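PDB 1ULZ: pyruvate carboxylase n-terminal domain from Aquifex aeolicus, which belongs to the biotin carboxylase family and is built round an ATP-grasp domain, as the biotin carboxylase part of pyruvate carboxylase. Local coordinates for residues A[224-228]-A[240-246]; A[250-254]-A[280-284]. The protein carries 1 engineered substitution. All coordinates share one frame; numbering follows the deposited sequence.

Interaction 1 (A[224-228]-A[240-246])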
loop_
_atom_site.group_PDB
_atom_site.type_symbol
_atom_site.label_atom_id
_atom_site.label_comp_id
_atom_site.label_asym_id
_atom_site.label_seq_id
_atom_site.Cartn_x
_atom_site.Cartn_y
_atom_site.Cartn_z
ATOM N N GLY A 224 13.432 -15.097 0.012
ATOM C CA GLY A 224 12.512 -16.004 -0.647
ATOM C C GLY A 224 12.556 -15.960 -2.161
ATOM O O GLY A 224 13.402 -15.288 -2.757
ATOM N N GLU A 225 11.626 -16.670 -2.786
ATOM C CA GLU A 225 11.571 -16.742 -4.239
ATOM C C GLU A 225 10.356 -16.055 -4.847
ATOM O O GLU A 225 9.420 -15.651 -4.148
ATOM C CB GLU A 225 11.578 -18.208 -4.695
ATOM C CG GLU A 225 10.200 -18.892 -4.652
ATOM C CD GLU A 225 9.701 -19.202 -3.243
ATOM O OE1 GLU A 225 10.316 -18.744 -2.257
ATOM O OE2 GLU A 225 8.678 -19.907 -3.117
ATOM N N ARG A 226 10.391 -15.941 -6.169
ATOM C CA ARG A 226 9.314 -15.347 -6.942
ATOM C C ARG A 226 9.046 -16.250 -8.148
ATOM O O ARG A 226 9.976 -16.796 -8.745
ATOM C CB ARG A 226 9.710 -13.946 -7.427
ATOM C CG ARG A 226 9.898 -12.923 -6.308
ATOM C CD ARG A 226 10.203 -11.533 -6.861
ATOM N NE ARG A 226 11.519 -11.447 -7.485
ATOM C CZ ARG A 226 12.589 -10.911 -6.906
ATOM N NH1 ARG A 226 12.501 -10.407 -5.679
ATOM N NH2 ARG A 226 13.745 -10.867 -7.559
ATOM N N ASP A 227 7.774 -16.424 -8.482
ATOM C CA ASP A 227 7.387 -17.227 -9.639
ATOM C C ASP A 227 6.994 -16.244 -10.733
ATOM O O ASP A 227 5.971 -15.566 -10.633
ATOM C CB ASP A 227 6.209 -18.137 -9.286
ATOM C CG ASP A 227 5.775 -19.007 -10.448
ATOM O OD1 ASP A 227 5.249 -20.112 -10.192
ATOM O OD2 ASP A 227 5.952 -18.589 -11.614
ATOM N N CYS A 228 7.821 -16.156 -11.769
ATOM C CA CYS A 228 7.581 -15.237 -12.875
ATOM C C CYS A 228 7.349 -16.003 -14.177
ATOM O O CYS A 228 7.757 -15.561 -15.254
ATOM C CB CYS A 228 8.788 -14.308 -13.034
ATOM S SG CYS A 228 9.456 -13.704 -11.450
ATOM N N ILE A 240 4.608 -13.387 -8.915
ATOM C CA ILE A 240 4.075 -13.606 -7.573
ATOM C C ILE A 240 5.166 -13.972 -6.565
ATOM O O ILE A 240 6.270 -14.373 -6.940
ATOM C CB ILE A 240 3.017 -14.741 -7.549
ATOM C CG1 ILE A 240 3.705 -16.101 -7.682
ATOM C CG2 ILE A 240 2.019 -14.554 -8.686
ATOM C CD1 ILE A 240 2.784 -17.277 -7.416
ATOM N N ALA A 241 4.842 -13.826 -5.284
ATOM C CA ALA A 241 5.756 -14.167 -4.199
ATOM C C ALA A 241 4.943 -14.458 -2.949
ATOM O O ALA A 241 3.987 -13.751 -2.647
ATOM C CB ALA A 241 6.746 -13.019 -3.919
ATOM N N PRO A 242 5.258 -15.569 -2.265
ATOM C CA PRO A 242 6.329 -16.459 -2.718
ATOM C C PRO A 242 5.695 -17.358 -3.780
ATOM O O PRO A 242 4.578 -17.080 -4.221
ATOM C CB PRO A 242 6.693 -17.221 -1.454
ATOM C CG PRO A 242 5.356 -17.355 -0.767
ATOM C CD PRO A 242 4.736 -15.984 -0.949
ATOM N N SER A 243 6.381 -18.418 -4.199
ATOM C CA SER A 243 5.787 -19.312 -5.195
ATOM C C SER A 243 4.847 -20.287 -4.487
ATOM O O SER A 243 4.850 -20.385 -3.257
ATOM C CB SER A 243 6.866 -20.099 -5.958
ATOM O OG SER A 243 7.428 -21.125 -5.163
ATOM N N LEU A 244 4.039 -21.001 -5.261
ATOM C CA LEU A 244 3.100 -21.966 -4.695
ATOM C C LEU A 244 3.642 -23.400 -4.736
ATOM O O LEU A 244 3.053 -24.305 -4.146
ATOM C CB LEU A 244 1.771 -21.908 -5.452
ATOM C CG LEU A 244 1.051 -20.560 -5.442
ATOM C CD1 LEU A 244 -0.014 -20.536 -6.527
ATOM C CD2 LEU A 244 0.452 -20.314 -4.073
ATOM N N ILE A 245 4.759 -23.612 -5.422
ATOM C CA ILE A 245 5.323 -24.958 -5.519
ATOM C C ILE A 245 6.326 -25.338 -4.431
ATOM O O ILE A 245 6.521 -26.521 -4.158
ATOM C CB ILE A 245 6.002 -25.184 -6.873
ATOM C CG1 ILE A 245 7.031 -24.089 -7.131
ATOM C CG2 ILE A 245 4.971 -25.200 -7.969
ATOM C CD1 ILE A 245 7.731 -24.256 -8.452
ATOM N N LEU A 246 6.978 -24.356 -3.818
ATOM C CA LEU A 246 7.947 -24.674 -2.771
ATOM C C LEU A 246 7.315 -24.662 -1.395
ATOM O O LEU A 246 6.512 -23.779 -1.072
ATOM C CB LEU A 246 9.123 -23.689 -2.781
ATOM C CG LEU A 246 9.983 -23.665 -4.042
ATOM C CD1 LEU A 246 11.077 -22.625 -3.893
ATOM C CD2 LEU A 246 10.574 -25.046 -4.293
HETATM O O HOH W 1 4.276 -21.071 -7.962
#

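Interaction 2 (A[250-254]-A[280-284])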
loop_
_atom_site.group_PDB
_atom_site.type_symbol
_atom_site.label_atom_id
_atom_site.label_comp_id
_atom_site.label_asym_id
_atom_site.label_seq_id
_atom_site.Cartn_x
_atom_site.Cartn_y
_atom_site.Cartn_z
ATOM N N LYS A 250 11.635 -26.619 1.603
ATOM C CA LYS A 250 12.353 -26.537 0.340
ATOM C C LYS A 250 12.733 -25.094 0.046
ATOM O O LYS A 250 13.757 -24.825 -0.584
ATOM C CB LYS A 250 11.509 -27.109 -0.795
ATOM C CG LYS A 250 11.460 -28.637 -0.800
ATOM C CD LYS A 250 10.735 -29.130 -2.042
ATOM C CE LYS A 250 11.280 -28.431 -3.295
ATOM N NZ LYS A 250 10.380 -28.588 -4.480
ATOM N N ARG A 251 11.903 -24.165 0.512
ATOM C CA ARG A 251 12.175 -22.746 0.322
ATOM C C ARG A 251 13.509 -22.428 0.984
ATOM O O ARG A 251 14.360 -21.762 0.397
ATOM C CB ARG A 251 11.068 -21.890 0.952
ATOM C CG ARG A 251 11.381 -20.395 0.967
ATOM C CD ARG A 251 10.123 -19.552 1.169
ATOM N NE ARG A 251 9.177 -19.781 0.082
ATOM C CZ ARG A 251 8.025 -20.430 0.212
ATOM N NH1 ARG A 251 7.661 -20.911 1.395
ATOM N NH2 ARG A 251 7.250 -20.618 -0.849
ATOM N N GLU A 252 13.689 -22.917 2.211
ATOM C CA GLU A 252 14.931 -22.675 2.937
ATOM C C GLU A 252 16.091 -23.498 2.379
ATOM O O GLU A 252 17.222 -23.016 2.324
ATOM C CB GLU A 252 14.743 -22.958 4.430
ATOM C CG GLU A 252 13.869 -21.922 5.119
ATOM C CD GLU A 252 14.327 -20.491 4.838
ATOM O OE1 GLU A 252 13.461 -19.593 4.739
ATOM O OE2 GLU A 252 15.554 -20.260 4.726
ATOM N N TYR A 253 15.812 -24.729 1.953
ATOM C CA TYR A 253 16.862 -25.578 1.400
ATOM C C TYR A 253 17.546 -24.867 0.232
ATOM O O TYR A 253 18.766 -24.708 0.231
ATOM C CB TYR A 253 16.285 -26.932 0.951
ATOM C CG TYR A 253 17.240 -27.774 0.126
ATOM C CD1 TYR A 253 17.074 -27.894 -1.249
ATOM C CD2 TYR A 253 18.329 -28.415 0.713
ATOM C CE1 TYR A 253 17.959 -28.623 -2.017
ATOM C CE2 TYR A 253 19.227 -29.152 -0.053
ATOM C CZ TYR A 253 19.036 -29.249 -1.419
ATOM O OH TYR A 253 19.928 -29.945 -2.204
ATOM N N TYR A 254 16.765 -24.430 -0.753
ATOM C CA TYR A 254 17.328 -23.729 -1.908
ATOM C C TYR A 254 17.833 -22.342 -1.502
ATOM O O TYR A 254 18.845 -21.857 -2.019
ATOM C CB TYR A 254 16.283 -23.622 -3.030
ATOM C CG TYR A 254 16.093 -24.916 -3.811
ATOM C CD1 TYR A 254 17.127 -25.443 -4.575
ATOM C CD2 TYR A 254 14.889 -25.608 -3.778
ATOM C CE1 TYR A 254 16.969 -26.624 -5.284
ATOM C CE2 TYR A 254 14.723 -26.789 -4.485
ATOM C CZ TYR A 254 15.770 -27.291 -5.233
ATOM O OH TYR A 254 15.627 -28.466 -5.935
ATOM N N GLU A 280 8.002 -31.265 -10.486
ATOM C CA GLU A 280 8.093 -31.752 -9.115
ATOM C C GLU A 280 8.571 -30.693 -8.144
ATOM O O GLU A 280 8.544 -30.905 -6.930
ATOM C CB GLU A 280 9.015 -32.972 -9.033
ATOM C CG GLU A 280 8.601 -34.110 -9.939
ATOM C CD GLU A 280 9.102 -33.915 -11.355
ATOM O OE1 GLU A 280 8.634 -34.633 -12.273
ATOM O OE2 GLU A 280 9.981 -33.046 -11.549
ATOM N N GLY A 281 9.011 -29.553 -8.664
ATOM C CA GLY A 281 9.479 -28.507 -7.775
ATOM C C GLY A 281 10.988 -28.477 -7.618
ATOM O O GLY A 281 11.506 -27.834 -6.704
ATOM N N ASN A 282 11.700 -29.176 -8.496
ATOM C CA ASN A 282 13.159 -29.186 -8.442
ATOM C C ASN A 282 13.672 -27.984 -9.229
ATOM O O ASN A 282 13.176 -27.690 -10.315
ATOM C CB ASN A 282 13.710 -30.481 -9.048
ATOM C CG ASN A 282 13.431 -31.688 -8.183
ATOM O OD1 ASN A 282 13.954 -31.803 -7.071
ATOM N ND2 ASN A 282 12.595 -32.596 -8.677
ATOM N N LEU A 283 14.669 -27.293 -8.685
ATOM C CA LEU A 283 15.219 -26.112 -9.343
ATOM C C LEU A 283 16.581 -26.341 -9.984
ATOM O O LEU A 283 17.377 -27.148 -9.513
ATOM C CB LEU A 283 15.339 -24.954 -8.346
ATOM C CG LEU A 283 14.102 -24.602 -7.519
ATOM C CD1 LEU A 283 14.360 -23.322 -6.734
ATOM C CD2 LEU A 283 12.906 -24.424 -8.432
ATOM N N TYR A 284 16.833 -25.608 -11.065
ATOM C CA TYR A 284 18.095 -25.681 -11.787
ATOM C C TYR A 284 18.505 -24.244 -12.135
ATOM O O TYR A 284 17.765 -23.523 -12.804
ATOM C CB TYR A 284 17.942 -26.504 -13.068
ATOM C CG TYR A 284 17.264 -27.844 -12.877
ATOM C CD1 TYR A 284 15.876 -27.953 -12.898
ATOM C CD2 TYR A 284 18.010 -29.005 -12.705
ATOM C CE1 TYR A 284 15.250 -29.176 -12.762
ATOM C CE2 TYR A 284 17.389 -30.238 -12.566
ATOM C CZ TYR A 284 16.011 -30.318 -12.598
ATOM O OH TYR A 284 15.385 -31.543 -12.482
#

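Interaction 1 (A[224-228]-A[240-246])
Glu-225 reaches Ser-243 through two turns of its chain: chi1 of 82° sets CG between the backbone N and the carbonyl carbon, and a bend at chi2 (-73°) swings the carboxylate over to the residues that follow the neighbouring strand. In Ser-243 chi1 of 74° places OG likewise between N and the carbonyl carbon, where hydroxyl and amide can face the same oxygen. Ser-243 OG donates to Glu-225 OE2 over 2.7 Å on the anti lone pair, while Ser-243 N meets OE2 at 2.9 Å from above the carboxylate plane. Arg-251 forms a salt bridge with the same oxygen, on which three donors thus converge. Apolar contacts come from Pro-242 CB, 3.7 Å from Glu-225 OE2, and from Leu-246 CD1 beside the carboxylate carbon. Residues 224-228 and 240-241 belong to the beta hairpin of strands 220-232 and 235-241, in the antiparallel sheet of the ATP-grasp domain; residues 242-246 are the loop that leaves it. Asp-227 and Ile-240 form a hydrogen-bonded antiparallel pair, with N to O distances of 3.0 Å from Asp-227 N to Ile-240 O and 3.1 Å from Ile-240 N to Asp-227 O. The strand ends at Ala-241, and the peptide bond before Pro-242 is cis. On the sheet face shared by Asp-227 and Ile-240, Asp-227 CB lies 3.6 Å from Ile-240 CG1. The Asp-227 carboxylate bonds to Ser-229 through OD2 and pairs with Lys-206 through OD1; OD1 also accepts a hydrogen bond from a water that in turn accepts one from Leu-244 N.

Interaction 2 (A[250-254]-A[280-284])
Tyr-254 and Lys-250, one turn apart on helix 248-264, hold the chain at residues 281-283 by its backbone. Tyr-254 OH accepts from Leu-283 N over 3.1 Å, and the bond is nearly straight, 171° at the hydrogen. Lys-250 NZ donates to Gly-281 O at 2.6 Å, approaching from above the carbonyl plane rather than along a lone pair. A carbonyl just before the strand and the amide of its first residue are therefore satisfied by side chains of the helix, while Asn-282 N between them is bonded to Asp-278. The lysine's path is bent at chi3 (48°), and its CE lies at the edge of the Tyr-254 ring, in plane. NZ lies against the backbone of Gly-281, which is at positive phi. Leu-283 lies over one face of the tyrosine, its CG 3.8 Å from the ring centroid and 12° off the normal, a CH-pi contact; Tyr-253 CD1 sits over the opposite face. Leu-283 and Tyr-254 also touch Tyr-210 of strand 206-214. The arrangement is that of a helix packed on an antiparallel sheet, here at strand 283-289, the sheet's outermost within the chain, in the ATP-grasp domain.

Both interactions belong to the ATP-grasp domain and reach the same antiparallel sheet, their centres 11 Å apart. All the touching residues of interaction 1 are buried, and it joins neighbouring strands near the middle of the sheet; interaction 2 is partly buried and ties a helix to an outer strand. Their chemistry follows: a buried carboxylate with several donors in the first, and in the second side chains that bond to backbone atoms beside an aromatic face. The chain passes from residues 240-246 straight into helix 248-264, and the two contacts meet directly where Arg-251 NH2 makes a salt bridge with Glu-225 OE2 at 2.8 Å, on the side of the helix turned away from residues 280-284.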